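Local coordinates for sugar-phosphate aldolase (Thermotoga maritima, PDB 1PVT), which belongs to the class II aldolase and adducin family, within the AraD-like clan of mixed alpha/beta proteins, at residues 132-137 and 141-146. Sequence-based numbering, arbitrary orientation.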
ATOM      1  N   LEU A 132      -7.424   7.428  10.435  1.00 50.51           N
ATOM      2  CA  LEU A 132      -7.508   6.490  11.526  1.00 50.84           C
ATOM      3  C   LEU A 132      -8.589   7.015  12.443  1.00 51.59           C
ATOM      4  O   LEU A 132      -9.582   6.349  12.687  1.00 52.52           O
ATOM      5  CB  LEU A 132      -6.178   6.450  12.257  1.00 50.42           C
ATOM      6  CG  LEU A 132      -5.613   5.082  12.590  1.00 50.59           C
ATOM      7  CD1 LEU A 132      -5.752   4.130  11.397  1.00 51.87           C
ATOM      8  CD2 LEU A 132      -4.162   5.278  12.980  1.00 50.32           C
ATOM      9  N   THR A 133      -8.389   8.226  12.938  1.00 53.28           N
ATOM     10  CA  THR A 133      -9.349   8.855  13.825  1.00 55.81           C
ATOM     11  C   THR A 133     -10.753   8.704  13.282  1.00 58.17           C
ATOM     12  O   THR A 133     -11.659   8.267  13.980  1.00 57.60           O
ATOM     13  CB  THR A 133      -9.089  10.343  13.948  1.00 55.53           C
ATOM     14  OG1 THR A 133      -7.746  10.553  14.379  1.00 56.74           O
ATOM     15  CG2 THR A 133     -10.040  10.961  14.943  1.00 55.11           C
ATOM     16  N   LEU A 134     -10.917   9.081  12.022  1.00 62.19           N
ATOM     17  CA  LEU A 134     -12.206   9.024  11.344  1.00 66.02           C
ATOM     18  C   LEU A 134     -12.862   7.648  11.353  1.00 68.36           C
ATOM     19  O   LEU A 134     -14.075   7.542  11.517  1.00 68.18           O
ATOM     20  CB  LEU A 134     -12.038   9.538   9.907  1.00 66.85           C
ATOM     21  CG  LEU A 134     -13.145   9.406   8.854  1.00 67.44           C
ATOM     22  CD1 LEU A 134     -13.032   8.068   8.146  1.00 67.31           C
ATOM     23  CD2 LEU A 134     -14.505   9.594   9.494  1.00 68.40           C
HETATM   24  N   MSE A 135     -12.071   6.596  11.187  1.00 72.42           N
HETATM   25  CA  MSE A 135     -12.618   5.244  11.181  1.00 76.44           C
HETATM   26  C   MSE A 135     -12.896   4.715  12.583  1.00 76.60           C
HETATM   27  O   MSE A 135     -13.189   3.536  12.772  1.00 76.42           O
HETATM   28  CB  MSE A 135     -11.661   4.302  10.466  1.00 79.97           C
HETATM   29  CG  MSE A 135     -11.365   4.715   9.048  1.00 85.19           C
HETATM   30 SE   MSE A 135     -10.385   3.335   8.144  1.00 93.95          SE
HETATM   31  CE  MSE A 135      -8.741   3.431   9.191  1.00 91.64           C
ATOM     32  N   ASN A 136     -12.804   5.596  13.566  1.00 77.90           N
ATOM     33  CA  ASN A 136     -13.047   5.203  14.940  1.00 79.79           C
ATOM     34  C   ASN A 136     -14.414   5.704  15.391  1.00 82.08           C
ATOM     35  O   ASN A 136     -14.792   5.555  16.555  1.00 82.23           O
ATOM     36  CB  ASN A 136     -11.952   5.769  15.838  1.00 77.97           C
ATOM     37  CG  ASN A 136     -11.390   4.736  16.773  1.00 77.16           C
ATOM     38  OD1 ASN A 136     -12.088   4.236  17.653  1.00 77.55           O
ATOM     39  ND2 ASN A 136     -10.123   4.392  16.581  1.00 76.35           N
ATOM     40  N   LEU A 137     -15.145   6.303  14.450  1.00 84.19           N
ATOM     41  CA  LEU A 137     -16.484   6.834  14.703  1.00 86.11           C
ATOM     42  C   LEU A 137     -17.553   5.839  14.245  1.00 88.54           C
ATOM     43  O   LEU A 137     -17.475   5.298  13.135  1.00 88.94           O
ATOM     44  CB  LEU A 137     -16.699   8.149  13.945  1.00 84.18           C
ATOM     45  CG  LEU A 137     -15.769   9.339  14.166  1.00 82.27           C
ATOM     46  CD1 LEU A 137     -16.293  10.533  13.375  1.00 81.02           C
ATOM     47  CD2 LEU A 137     -15.697   9.671  15.639  1.00 81.86           C
ATOM     48  N   GLN A 141     -19.301   4.995   8.070  1.00 85.13           N
ATOM     49  CA  GLN A 141     -19.719   4.754   6.698  1.00 85.01           C
ATOM     50  C   GLN A 141     -20.441   5.931   6.053  1.00 83.79           C
ATOM     51  O   GLN A 141     -20.222   6.246   4.883  1.00 82.33           O
ATOM     52  CB  GLN A 141     -20.610   3.509   6.644  1.00 86.91           C
ATOM     53  CG  GLN A 141     -19.945   2.231   7.168  1.00 89.28           C
ATOM     54  CD  GLN A 141     -18.681   1.847   6.398  1.00 90.83           C
ATOM     55  OE1 GLN A 141     -17.681   2.565   6.420  1.00 91.38           O
ATOM     56  NE2 GLN A 141     -18.728   0.705   5.711  1.00 91.56           N
ATOM     57  N   GLU A 142     -21.293   6.587   6.828  1.00 83.69           N
ATOM     58  CA  GLU A 142     -22.072   7.706   6.315  1.00 83.62           C
ATOM     59  C   GLU A 142     -21.328   9.033   6.134  1.00 81.46           C
ATOM     60  O   GLU A 142     -21.948  10.052   5.827  1.00 82.01           O
ATOM     61  CB  GLU A 142     -23.292   7.927   7.214  1.00 86.62           C
ATOM     62  CG  GLU A 142     -24.266   6.750   7.257  1.00 91.40           C
ATOM     63  CD  GLU A 142     -24.875   6.438   5.890  1.00 94.76           C
ATOM     64  OE1 GLU A 142     -25.457   7.358   5.261  1.00 96.59           O
ATOM     65  OE2 GLU A 142     -24.775   5.270   5.444  1.00 96.82           O
ATOM     66  N   LEU A 143     -20.011   9.030   6.311  1.00 78.23           N
ATOM     67  CA  LEU A 143     -19.226  10.254   6.169  1.00 74.14           C
ATOM     68  C   LEU A 143     -18.357  10.189   4.933  1.00 72.67           C
ATOM     69  O   LEU A 143     -18.147  11.190   4.250  1.00 70.74           O
ATOM     70  CB  LEU A 143     -18.344  10.441   7.389  1.00 72.95           C
ATOM     71  CG  LEU A 143     -19.113  10.561   8.695  1.00 71.86           C
ATOM     72  CD1 LEU A 143     -18.206  10.228   9.855  1.00 72.84           C
ATOM     73  CD2 LEU A 143     -19.668  11.962   8.814  1.00 72.43           C
ATOM     74  N   LEU A 144     -17.843   8.992   4.670  1.00 72.23           N
ATOM     75  CA  LEU A 144     -16.998   8.742   3.516  1.00 72.05           C
ATOM     76  C   LEU A 144     -17.498   9.463   2.284  1.00 73.33           C
ATOM     77  O   LEU A 144     -16.721  10.031   1.531  1.00 74.02           O
ATOM     78  CB  LEU A 144     -16.952   7.252   3.217  1.00 69.90           C
ATOM     79  CG  LEU A 144     -15.841   6.473   3.890  1.00 68.48           C
ATOM     80  CD1 LEU A 144     -15.914   5.023   3.480  1.00 67.06           C
ATOM     81  CD2 LEU A 144     -14.520   7.060   3.471  1.00 67.99           C
ATOM     82  N   PRO A 145     -18.814   9.436   2.055  1.00 74.59           N
ATOM     83  CA  PRO A 145     -19.397  10.098   0.886  1.00 75.48           C
ATOM     84  C   PRO A 145     -19.119  11.593   0.841  1.00 76.44           C
ATOM     85  O   PRO A 145     -18.539  12.105  -0.120  1.00 76.64           O
ATOM     86  CB  PRO A 145     -20.883   9.796   1.029  1.00 75.88           C
ATOM     87  CG  PRO A 145     -20.886   8.460   1.741  1.00 75.92           C
ATOM     88  CD  PRO A 145     -19.842   8.676   2.794  1.00 75.22           C
ATOM     89  N   LYS A 146     -19.548  12.302   1.878  1.00 77.28           N
ATOM     90  CA  LYS A 146     -19.320  13.734   1.915  1.00 77.25           C
ATOM     91  C   LYS A 146     -17.816  13.970   1.970  1.00 77.34           C
ATOM     92  O   LYS A 146     -17.317  14.941   1.409  1.00 76.88           O
ATOM     93  CB  LYS A 146     -20.040  14.368   3.119  1.00 77.40           C
ATOM     94  CG  LYS A 146     -21.585  14.454   2.980  1.00 77.49           C
ATOM     95  CD  LYS A 146     -22.067  15.556   2.010  1.00 78.18           C
ATOM     96  CE  LYS A 146     -21.831  15.209   0.525  1.00 77.78           C
ATOM     97  NZ  LYS A 146     -22.163  16.317  -0.427  1.00 74.76           N
TER
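L134 and L137 are brought to L143 by a turn, and the overlapping turn just before it, T133 to N136, holds a hydrogen bond from N136 N to T133 O, 2.9 Å long. L134 to L137 form a type I beta turn directly at the end of helix 129-134. Its closing bond, from L137 N to L134 O, is weak at 3.4 Å. The turn puts both leucine side chains on the side that faces 141-146.

Between the two segments the contact is apolar. One methyl of L143, CD1, does the touching for its segment. It meets L134 CD2 at 3.8 Å and L137 CD1 at 4.0 Å. The side chains of L134 and L143 run past each other in opposite directions. L137 instead crosses L143 at about a right angle. L134 reaches out with its CG anti to its own backbone N (chi1 170°). L143 already points at the other segment from CB; its CG sits beside the backbone N, and chi2 (159°) then extends CD1 to the two leucines. The interface is small, with 129 Å² buried over both sides.

L134 and L143 are buried, while L137 is exposed. Helix 203-224 helps to enclose the pair: L220 touches both L134 and L143, and L221 touches L134. F140, in the nine-residue segment 135-143 that links the helices, also packs on L134. The last residue of helix 129-134 and the turn after it thus meet the loop residue just ahead of helix 144-147. It is a leucine cluster packed against the long C-terminal helix of an AraD-like alpha/beta fold.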